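Local coordinates for ATP-dependent DNA helicase PIF1 (Candida albicans, PDB 7OTJ), which unwinds DNA in the 5'-3' direction at the expense of ATP, and probably resolves G-quadruplexes to protect nuclear and mitochondrial genome stability, at residues N6-V11 and S32-S37; V50-S55 and C61-I66; L202-D207 and D212-D217. All coordinates share one frame; numbering follows the deposited sequence.

Interaction 1 (N6-V11 and S32-S37); sequences NEQEYV and SVLLRS. With MG (magnesium ion), chain G; ADP (adenosine-5'-diphosphate), chain E.
The side-chain amide of Gln8 is turned only about 24° from the plane of the adenine of ADP and meets it at N6 and N7, while Val33 approaches one face of the base at its C8-N7 side, its CG2 3.6 Å from ADP C8. At the edge of the Arg36 guanidinium, in its plane, sits the same CG2 of Val33. Glutamine suits its place because one amide matches both adenine atoms: ADP N6 donates to Gln8 OE1 at 2.8 Å, whereas Gln8 NE2 reaches ADP N7 at 3.4 Å in a weak bond. Its chain is extended beyond CG, which carries the amide out to the base. OE1 also accepts from Ser5 N, and NE2 donates to Gly30 O, so both ends of the amide have a second partner and its rotation is fixed. Such recognition of adenine resembles the Q motif of other helicases.

Leu34 carries the contact between the helices. With CG anti to the backbone N (chi1 165°), its two methyls extend to the other helix, CD2 lying 3.6 Å from Val11 CB and CD1 resting near Gln8 O. Beta-branched Val11 and the branched end of Leu34 make a compact, buried apolar patch.

At the phosphates, Val33 N donates to ADP O1A at 2.9 Å and Ser32 N to O2B at 3.1 Å. Ser32 OG, small and polar, binds magnesium at 2.4 Å alongside O2B and three waters; a hydrogen bond with Asp107 OD2 positions this Walker A serine.

Helix 6-16 thus packs beside the start of helix 31-45, the P-loop helix. Strand 21-25 lies against both through Tyr23, strand 182-186 touches Val11 through Ile184 and Leu186, and strand 103-107 supports Leu35.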
loop_
_atom_site.group_PDB
_atom_site.type_symbol
_atom_site.label_atom_id
_atom_site.label_comp_id
_atom_site.label_asym_id
_atom_site.label_seq_id
_atom_site.Cartn_x
_atom_site.Cartn_y
_atom_site.Cartn_z
ATOM N N ASN A 6 -13.332 -18.471 14.086
ATOM C CA ASN A 6 -14.785 -18.345 14.071
ATOM C C ASN A 6 -15.219 -16.894 13.911
ATOM O O ASN A 6 -16.290 -16.626 13.358
ATOM C CB ASN A 6 -15.386 -18.935 15.345
ATOM C CG ASN A 6 -15.088 -20.413 15.497
ATOM O OD1 ASN A 6 -14.907 -21.127 14.510
ATOM N ND2 ASN A 6 -15.039 -20.882 16.739
ATOM N N GLU A 7 -14.408 -15.947 14.386
ATOM C CA GLU A 7 -14.695 -14.544 14.112
ATOM C C GLU A 7 -14.488 -14.222 12.638
ATOM O O GLU A 7 -15.318 -13.540 12.025
ATOM C CB GLU A 7 -13.823 -13.642 14.983
ATOM C CG GLU A 7 -14.247 -13.580 16.435
ATOM C CD GLU A 7 -13.472 -12.533 17.213
ATOM O OE1 GLU A 7 -12.276 -12.321 16.908
ATOM O OE2 GLU A 7 -14.061 -11.917 18.128
ATOM N N GLN A 8 -13.383 -14.697 12.056
ATOM C CA GLN A 8 -13.137 -14.467 10.636
ATOM C C GLN A 8 -14.203 -15.130 9.778
ATOM O O GLN A 8 -14.659 -14.550 8.786
ATOM C CB GLN A 8 -11.748 -14.970 10.252
ATOM C CG GLN A 8 -10.604 -14.075 10.729
ATOM C CD GLN A 8 -9.239 -14.694 10.474
ATOM O OE1 GLN A 8 -9.040 -15.893 10.675
ATOM N NE2 GLN A 8 -8.294 -13.876 10.029
ATOM N N GLU A 9 -14.609 -16.351 10.138
ATOM C CA GLU A 9 -15.668 -17.023 9.390
ATOM C C GLU A 9 -16.984 -16.258 9.481
ATOM O O GLU A 9 -17.739 -16.190 8.503
ATOM C CB GLU A 9 -15.852 -18.454 9.901
ATOM C CG GLU A 9 -14.739 -19.428 9.517
ATOM C CD GLU A 9 -14.785 -19.823 8.053
ATOM O OE1 GLU A 9 -15.838 -19.616 7.411
ATOM O OE2 GLU A 9 -13.768 -20.340 7.541
ATOM N N TYR A 10 -17.278 -15.676 10.647
ATOM C CA TYR A 10 -18.540 -14.957 10.808
ATOM C C TYR A 10 -18.600 -13.728 9.909
ATOM O O TYR A 10 -19.640 -13.448 9.303
ATOM C CB TYR A 10 -18.739 -14.567 12.272
ATOM C CG TYR A 10 -19.978 -13.739 12.520
ATOM C CD1 TYR A 10 -21.227 -14.338 12.649
ATOM C CD2 TYR A 10 -19.900 -12.357 12.630
ATOM C CE1 TYR A 10 -22.358 -13.584 12.878
ATOM C CE2 TYR A 10 -21.028 -11.595 12.857
ATOM C CZ TYR A 10 -22.255 -12.212 12.980
ATOM O OH TYR A 10 -23.379 -11.451 13.207
ATOM N N VAL A 11 -17.493 -12.990 9.808
ATOM C CA VAL A 11 -17.416 -11.853 8.892
ATOM C C VAL A 11 -17.614 -12.321 7.458
ATOM O O VAL A 11 -18.415 -11.755 6.703
ATOM C CB VAL A 11 -16.073 -11.118 9.062
ATOM C CG1 VAL A 11 -15.990 -9.907 8.134
ATOM C CG2 VAL A 11 -15.855 -10.722 10.515
ATOM N N SER A 32 -6.743 -8.642 6.484
ATOM C CA SER A 32 -6.444 -8.827 5.065
ATOM C C SER A 32 -6.413 -10.302 4.691
ATOM O O SER A 32 -6.786 -10.669 3.572
ATOM C CB SER A 32 -5.118 -8.162 4.703
ATOM O OG SER A 32 -5.184 -6.768 4.908
ATOM N N VAL A 33 -5.948 -11.158 5.599
ATOM C CA VAL A 33 -5.983 -12.594 5.338
ATOM C C VAL A 33 -7.416 -13.049 5.105
ATOM O O VAL A 33 -7.703 -13.803 4.170
ATOM C CB VAL A 33 -5.321 -13.364 6.494
ATOM C CG1 VAL A 33 -5.560 -14.850 6.360
ATOM C CG2 VAL A 33 -3.837 -13.063 6.515
ATOM N N LEU A 34 -8.337 -12.596 5.956
ATOM C CA LEU A 34 -9.753 -12.860 5.727
ATOM C C LEU A 34 -10.226 -12.242 4.416
ATOM O O LEU A 34 -10.960 -12.875 3.646
ATOM C CB LEU A 34 -10.568 -12.324 6.902
ATOM C CG LEU A 34 -12.076 -12.198 6.690
ATOM C CD1 LEU A 34 -12.711 -13.551 6.372
ATOM C CD2 LEU A 34 -12.694 -11.573 7.924
ATOM N N LEU A 35 -9.777 -11.019 4.133
ATOM C CA LEU A 35 -10.183 -10.323 2.918
ATOM C C LEU A 35 -9.847 -11.136 1.673
ATOM O O LEU A 35 -10.651 -11.210 0.736
ATOM C CB LEU A 35 -9.518 -8.950 2.870
ATOM C CG LEU A 35 -10.237 -7.898 2.032
ATOM C CD1 LEU A 35 -11.739 -7.968 2.289
ATOM C CD2 LEU A 35 -9.681 -6.512 2.352
ATOM N N ARG A 36 -8.673 -11.773 1.651
ATOM C CA ARG A 36 -8.318 -12.595 0.501
ATOM C C ARG A 36 -9.253 -13.786 0.359
ATOM O O ARG A 36 -9.545 -14.212 -0.764
ATOM C CB ARG A 36 -6.876 -13.084 0.612
ATOM C CG ARG A 36 -5.837 -11.987 0.648
ATOM C CD ARG A 36 -4.460 -12.581 0.469
ATOM N NE ARG A 36 -3.411 -11.643 0.840
ATOM C CZ ARG A 36 -2.897 -11.544 2.058
ATOM N NH1 ARG A 36 -3.315 -12.313 3.049
ATOM N NH2 ARG A 36 -1.936 -10.652 2.286
ATOM N N SER A 37 -9.741 -14.326 1.477
ATOM C CA SER A 37 -10.740 -15.384 1.395
ATOM C C SER A 37 -12.075 -14.834 0.912
ATOM O O SER A 37 -12.771 -15.485 0.126
ATOM C CB SER A 37 -10.906 -16.063 2.751
ATOM O OG SER A 37 -9.772 -16.851 3.054
HETATM MG MG MG G . -4.443 -5.357 6.671
HETATM P PB ADP E . -4.382 -7.142 9.477
HETATM O O1B ADP E . -5.576 -7.028 10.406
HETATM O O2B ADP E . -4.688 -6.949 8.008
HETATM O O3B ADP E . -3.156 -6.411 9.961
HETATM P PA ADP E . -3.101 -9.470 8.442
HETATM O O1A ADP E . -4.117 -10.098 7.522
HETATM O O2A ADP E . -1.984 -8.631 7.877
HETATM O O3A ADP E . -3.918 -8.682 9.592
HETATM O "O5'" ADP E . -2.426 -10.617 9.340
HETATM C "C5'" ADP E . -1.152 -10.401 9.934
HETATM C "C4'" ADP E . -0.504 -11.747 10.187
HETATM O "O4'" ADP E . -1.408 -12.585 10.907
HETATM C "C3'" ADP E . -0.195 -12.439 8.872
HETATM O "O3'" ADP E . 1.194 -12.768 8.843
HETATM C "C2'" ADP E . -1.015 -13.712 8.870
HETATM O "O2'" ADP E . -0.234 -14.818 8.410
HETATM C "C1'" ADP E . -1.432 -13.886 10.321
HETATM N N9 ADP E . -2.804 -14.427 10.407
HETATM C C8 ADP E . -3.917 -13.799 9.989
HETATM N N7 ADP E . -5.016 -14.563 10.216
HETATM C C5 ADP E . -4.603 -15.706 10.787
HETATM C C6 ADP E . -5.243 -16.946 11.287
HETATM N N6 ADP E . -6.586 -17.120 11.208
HETATM N N1 ADP E . -4.442 -17.900 11.814
HETATM C C2 ADP E . -3.107 -17.737 11.895
HETATM N N3 ADP E . -2.463 -16.640 11.466
HETATM C C4 ADP E . -3.141 -15.611 10.911
HETATM O O HOH W 1 -6.260 -4.542 6.952
HETATM O O HOH W 2 -2.707 -6.527 6.233
HETATM O O HOH W 3 -3.660 -4.298 5.159
#

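Interaction 2 (V50-S55 and C61-I66); sequences VAVTAS and CNIGGI
Val52 is the first residue of strand 50-54 to meet the loop 61-66, and it does so in two ways. Its carbonyl oxygen accepts from Ile66 N at 3.2 Å in a nearly straight bond (169° at the hydrogen), the donor standing tilted from the carbonyl plane. Its CG1, anti to the backbone N (chi1 -177°), reaches Ile63 CD1 at 3.7 Å, and the two aliphatic chains cross at an angle. Gly65 suits its place because any side chain there would run into Val52 CG1; lacking one, it brings its CA to 3.5 Å from Val52 O.

Next comes Thr53, paired with Ile66 in a parallel bridge, their side chains on the same sheet face. Its OG1 does not turn to the loop but bonds to Ile105 O of the neighbouring strand, which settles the buried hydroxyl; its CB and CG2 are left alongside Ile66 O. Thr53 O lies 3.7 Å from Ile63 CD1.

Ala54 completes the bridge by donating its N to Ile66 O at 3.3 Å. Ser55 then leaves the strand, its OG bonded to Glu108 O.

Between strand and loop, helix 57-61 ends in a Schellman motif, with Gly64 as the C-prime residue at positive phi, a conformation glycine readily adopts. This strand-helix-strand connection adds strand 66-67 to the edge of the parallel sheet in the first RecA-like domain. Bound nucleic acid comes within about 4 Å of the nearest atom, consistent with helicase motif Ia, a typical DNA-contacting element of superfamily 1.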
loop_
_atom_site.group_PDB
_atom_site.type_symbol
_atom_site.label_atom_id
_atom_site.label_comp_id
_atom_site.label_asym_id
_atom_site.label_seq_id
_atom_site.Cartn_x
_atom_site.Cartn_y
_atom_site.Cartn_z
ATOM N N VAL A 50 -16.070 -8.126 -8.848
ATOM C CA VAL A 50 -15.492 -7.870 -7.535
ATOM C C VAL A 50 -14.337 -6.902 -7.730
ATOM O O VAL A 50 -13.362 -7.212 -8.423
ATOM C CB VAL A 50 -15.022 -9.163 -6.852
ATOM C CG1 VAL A 50 -14.512 -8.853 -5.453
ATOM C CG2 VAL A 50 -16.150 -10.190 -6.819
ATOM N N ALA A 51 -14.470 -5.719 -7.147
ATOM C CA ALA A 51 -13.460 -4.675 -7.221
ATOM C C ALA A 51 -12.613 -4.722 -5.948
ATOM O O ALA A 51 -13.117 -4.442 -4.856
ATOM C CB ALA A 51 -14.131 -3.318 -7.409
ATOM N N VAL A 52 -11.346 -5.120 -6.077
ATOM C CA VAL A 52 -10.413 -5.174 -4.947
ATOM C C VAL A 52 -9.592 -3.889 -4.915
ATOM O O VAL A 52 -8.867 -3.583 -5.870
ATOM C CB VAL A 52 -9.494 -6.403 -5.038
ATOM C CG1 VAL A 52 -8.582 -6.473 -3.822
ATOM C CG2 VAL A 52 -10.303 -7.681 -5.200
ATOM N N THR A 53 -9.614 -3.187 -3.783
ATOM C CA THR A 53 -8.979 -1.875 -3.684
ATOM C C THR A 53 -8.457 -1.655 -2.272
ATOM O O THR A 53 -8.914 -2.281 -1.311
ATOM C CB THR A 53 -9.891 -0.677 -4.024
ATOM O OG1 THR A 53 -10.959 -0.584 -3.073
ATOM C CG2 THR A 53 -10.437 -0.745 -5.442
ATOM N N ALA A 54 -7.447 -0.798 -2.174
ATOM C CA ALA A 54 -6.922 -0.338 -0.903
ATOM C C ALA A 54 -6.504 1.115 -1.063
ATOM O O ALA A 54 -6.393 1.633 -2.178
ATOM C CB ALA A 54 -5.753 -1.207 -0.426
ATOM N N SER A 55 -6.283 1.781 0.072
ATOM C CA SER A 55 -5.996 3.212 0.051
ATOM C C SER A 55 -4.620 3.517 -0.530
ATOM O O SER A 55 -4.415 4.605 -1.076
ATOM C CB SER A 55 -6.102 3.789 1.459
ATOM O OG SER A 55 -5.272 3.069 2.353
ATOM N N CYS A 61 -1.532 -4.275 -3.342
ATOM C CA CYS A 61 -0.804 -5.473 -3.744
ATOM C C CYS A 61 -0.912 -6.560 -2.689
ATOM O O CYS A 61 -0.888 -7.752 -3.018
ATOM C CB CYS A 61 0.670 -5.145 -3.989
ATOM S SG CYS A 61 1.000 -3.959 -5.309
ATOM N N ASN A 62 -1.033 -6.173 -1.420
ATOM C CA ASN A 62 -1.134 -7.152 -0.346
ATOM C C ASN A 62 -2.409 -7.989 -0.439
ATOM O O ASN A 62 -2.494 -9.045 0.197
ATOM C CB ASN A 62 -1.049 -6.437 1.004
ATOM C CG ASN A 62 -1.011 -7.396 2.167
ATOM O OD1 ASN A 62 -1.880 -7.363 3.035
ATOM N ND2 ASN A 62 -0.009 -8.266 2.188
ATOM N N ILE A 63 -3.404 -7.550 -1.207
ATOM C CA ILE A 63 -4.633 -8.317 -1.373
ATOM C C ILE A 63 -4.922 -8.512 -2.854
ATOM O O ILE A 63 -6.066 -8.762 -3.245
ATOM C CB ILE A 63 -5.812 -7.635 -0.665
ATOM C CG1 ILE A 63 -5.967 -6.206 -1.179
ATOM C CG2 ILE A 63 -5.602 -7.649 0.841
ATOM C CD1 ILE A 63 -7.152 -5.490 -0.607
ATOM N N GLY A 64 -3.892 -8.388 -3.686
ATOM C CA GLY A 64 -4.058 -8.564 -5.122
ATOM C C GLY A 64 -5.018 -7.577 -5.752
ATOM O O GLY A 64 -5.842 -7.960 -6.590
ATOM N N GLY A 65 -4.907 -6.302 -5.392
ATOM C CA GLY A 65 -5.801 -5.307 -5.935
ATOM C C GLY A 65 -5.096 -4.079 -6.474
ATOM O O GLY A 65 -3.898 -4.107 -6.776
ATOM N N ILE A 66 -5.852 -2.994 -6.619
ATOM C CA ILE A 66 -5.351 -1.735 -7.140
ATOM C C ILE A 66 -5.842 -0.634 -6.213
ATOM O O ILE A 66 -6.695 -0.855 -5.355
ATOM C CB ILE A 66 -5.805 -1.481 -8.591
ATOM C CG1 ILE A 66 -7.328 -1.342 -8.648
ATOM C CG2 ILE A 66 -5.303 -2.593 -9.507
ATOM C CD1 ILE A 66 -7.878 -1.143 -10.043
#

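Interaction 3 (L202-D207 and D212-D217); sequences LNNLRD and DDTARD
Asn204 ND2 donates to Thr214 OG1 at 2.8 Å, the one hydrogen bond between 202-207 and 212-217. The hydroxyl lies close to the amide plane of Asn204, only 11° out of it, and the bond is moderately bent, 149° at the hydrogen. Asparagine is apt because its short side chain holds the amide near the helix surface; CG is anti to the carbonyl carbon (chi1 -73°), and the nitrogen points at Thr214. The threonine hydroxyl offers the acceptor, while its methyl turns to an apolar neighbour: Thr214 CG2 faces Leu205 CD2 at 4.4 Å, a loose approach. Leu205 in turn packs on Tyr477 and Leu480, and Thr214 on Met201 and Arg197, so this threonine presents polar and apolar sides at once.

Around Thr214 on the same helix, charges pair. Arg216 NH2 bridges to Asp213 OD1 at 3.0 Å and NH1 to Asp217 OD1 at 2.8 Å, the latter a weak hydrogen bond. Asp217 OD1 also meets Arg220, and its OD2 reaches Arg197 of helix 196-204.

Chemically, the direct contact is slight: one neutral, directional bond links the two segments, beside packing on Met201. The Arg216 pairs brace helix 212-219 itself, whereas the salt bridge of Asp217 with Arg197 would add a less directional electrostatic tie between the helices.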
loop_
_atom_site.group_PDB
_atom_site.type_symbol
_atom_site.label_atom_id
_atom_site.label_comp_id
_atom_site.label_asym_id
_atom_site.label_seq_id
_atom_site.Cartn_x
_atom_site.Cartn_y
_atom_site.Cartn_z
ATOM N N LEU A 202 1.415 -2.707 22.407
ATOM C CA LEU A 202 0.833 -2.190 21.174
ATOM C C LEU A 202 -0.590 -1.679 21.380
ATOM O O LEU A 202 -0.961 -0.638 20.829
ATOM C CB LEU A 202 0.859 -3.270 20.100
ATOM C CG LEU A 202 2.247 -3.561 19.547
ATOM C CD1 LEU A 202 2.210 -4.754 18.611
ATOM C CD2 LEU A 202 2.771 -2.320 18.842
ATOM N N ASN A 203 -1.425 -2.428 22.103
ATOM C CA ASN A 203 -2.798 -1.971 22.314
ATOM C C ASN A 203 -2.846 -0.648 23.068
ATOM O O ASN A 203 -3.728 0.183 22.818
ATOM C CB ASN A 203 -3.618 -3.036 23.037
ATOM C CG ASN A 203 -4.065 -4.134 22.108
ATOM O OD1 ASN A 203 -4.051 -3.973 20.880
ATOM N ND2 ASN A 203 -4.458 -5.262 22.680
ATOM N N ASN A 204 -1.914 -0.441 24.004
ATOM C CA ASN A 204 -1.895 0.791 24.786
ATOM C C ASN A 204 -1.661 2.013 23.906
ATOM O O ASN A 204 -2.064 3.124 24.269
ATOM C CB ASN A 204 -0.811 0.712 25.870
ATOM C CG ASN A 204 -1.180 -0.218 27.021
ATOM O OD1 ASN A 204 -2.355 -0.435 27.309
ATOM N ND2 ASN A 204 -0.166 -0.757 27.696
ATOM N N LEU A 205 -0.988 1.838 22.766
ATOM C CA LEU A 205 -0.700 2.966 21.888
ATOM C C LEU A 205 -1.940 3.491 21.169
ATOM O O LEU A 205 -1.923 4.630 20.687
ATOM C CB LEU A 205 0.361 2.566 20.862
ATOM C CG LEU A 205 1.674 2.006 21.418
ATOM C CD1 LEU A 205 2.582 1.597 20.269
ATOM C CD2 LEU A 205 2.391 2.989 22.364
ATOM N N ARG A 206 -3.020 2.704 21.122
ATOM C CA ARG A 206 -4.147 3.005 20.241
ATOM C C ARG A 206 -4.816 4.329 20.605
ATOM O O ARG A 206 -5.016 5.189 19.741
ATOM C CB ARG A 206 -5.145 1.848 20.274
ATOM C CG ARG A 206 -4.569 0.561 19.696
ATOM C CD ARG A 206 -5.499 -0.628 19.869
ATOM N NE ARG A 206 -6.744 -0.501 19.119
ATOM C CZ ARG A 206 -6.858 -0.678 17.808
ATOM N NH1 ARG A 206 -5.798 -0.888 17.044
ATOM N NH2 ARG A 206 -8.065 -0.645 17.251
ATOM N N ASP A 207 -5.190 4.504 21.874
ATOM C CA ASP A 207 -5.861 5.729 22.300
ATOM C C ASP A 207 -4.908 6.890 22.560
ATOM O O ASP A 207 -5.379 7.991 22.872
ATOM C CB ASP A 207 -6.708 5.480 23.552
ATOM C CG ASP A 207 -5.935 4.801 24.653
ATOM O OD1 ASP A 207 -5.168 3.861 24.349
ATOM O OD2 ASP A 207 -6.093 5.197 25.826
ATOM N N ASP A 212 3.845 4.325 31.743
ATOM C CA ASP A 212 5.298 4.357 31.904
ATOM C C ASP A 212 5.931 3.026 31.512
ATOM O O ASP A 212 6.934 2.993 30.787
ATOM C CB ASP A 212 5.667 4.722 33.347
ATOM C CG ASP A 212 5.143 6.083 33.757
ATOM O OD1 ASP A 212 4.549 6.770 32.899
ATOM O OD2 ASP A 212 5.312 6.463 34.932
ATOM N N ASP A 213 5.363 1.916 31.991
ATOM C CA ASP A 213 5.966 0.611 31.731
ATOM C C ASP A 213 5.986 0.292 30.240
ATOM O O ASP A 213 6.976 -0.249 29.732
ATOM C CB ASP A 213 5.229 -0.477 32.507
ATOM C CG ASP A 213 5.722 -0.619 33.926
ATOM O OD1 ASP A 213 6.568 0.192 34.355
ATOM O OD2 ASP A 213 5.265 -1.555 34.614
ATOM N N THR A 214 4.906 0.617 29.523
ATOM C CA THR A 214 4.899 0.431 28.074
ATOM C C THR A 214 5.964 1.300 27.418
ATOM O O THR A 214 6.743 0.826 26.581
ATOM C CB THR A 214 3.511 0.748 27.498
ATOM O OG1 THR A 214 2.570 -0.245 27.923
ATOM C CG2 THR A 214 3.541 0.784 25.973
ATOM N N ALA A 215 6.030 2.576 27.810
ATOM C CA ALA A 215 7.034 3.477 27.251
ATOM C C ALA A 215 8.443 2.986 27.551
ATOM O O ALA A 215 9.313 2.997 26.672
ATOM C CB ALA A 215 6.833 4.892 27.793
ATOM N N ARG A 216 8.694 2.566 28.791
ATOM C CA ARG A 216 10.007 2.031 29.122
ATOM C C ARG A 216 10.308 0.758 28.334
ATOM O O ARG A 216 11.417 0.591 27.811
ATOM C CB ARG A 216 10.090 1.770 30.623
ATOM C CG ARG A 216 11.470 1.387 31.090
ATOM C CD ARG A 216 11.497 -0.045 31.566
ATOM N NE ARG A 216 10.943 -0.189 32.909
ATOM C CZ ARG A 216 9.767 -0.736 33.182
ATOM N NH1 ARG A 216 8.972 -1.185 32.221
ATOM N NH2 ARG A 216 9.381 -0.842 34.451
ATOM N N ASP A 217 9.317 -0.129 28.195
ATOM C CA ASP A 217 9.533 -1.388 27.486
ATOM C C ASP A 217 9.884 -1.160 26.021
ATOM O O ASP A 217 10.568 -1.991 25.410
ATOM C CB ASP A 217 8.306 -2.296 27.616
ATOM C CG ASP A 217 8.214 -2.973 28.979
ATOM O OD1 ASP A 217 9.013 -2.631 29.876
ATOM O OD2 ASP A 217 7.344 -3.853 29.153
#

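In the fold
From the N terminus, the three contacts follow one another in series, none nested in or crossing another. Interaction 1 closes the loop that runs through strand 21-25 and the P-loop, joining the first helix to helix 31-45. That helix leads into strand 50-54, where interaction 2 opens and closes over helix 57-61 at the sheet edge. The two touch: Arg36 NH2 probably bonds to Asn62 O, and Ile63 packs on Ser32 and Leu35, linking the sheet edge to the nucleotide site. Interaction 3 comes after the six-stranded sheet is complete, about 28 Å between centres from interaction 1, and joins two successive helices without touching the other two contacts.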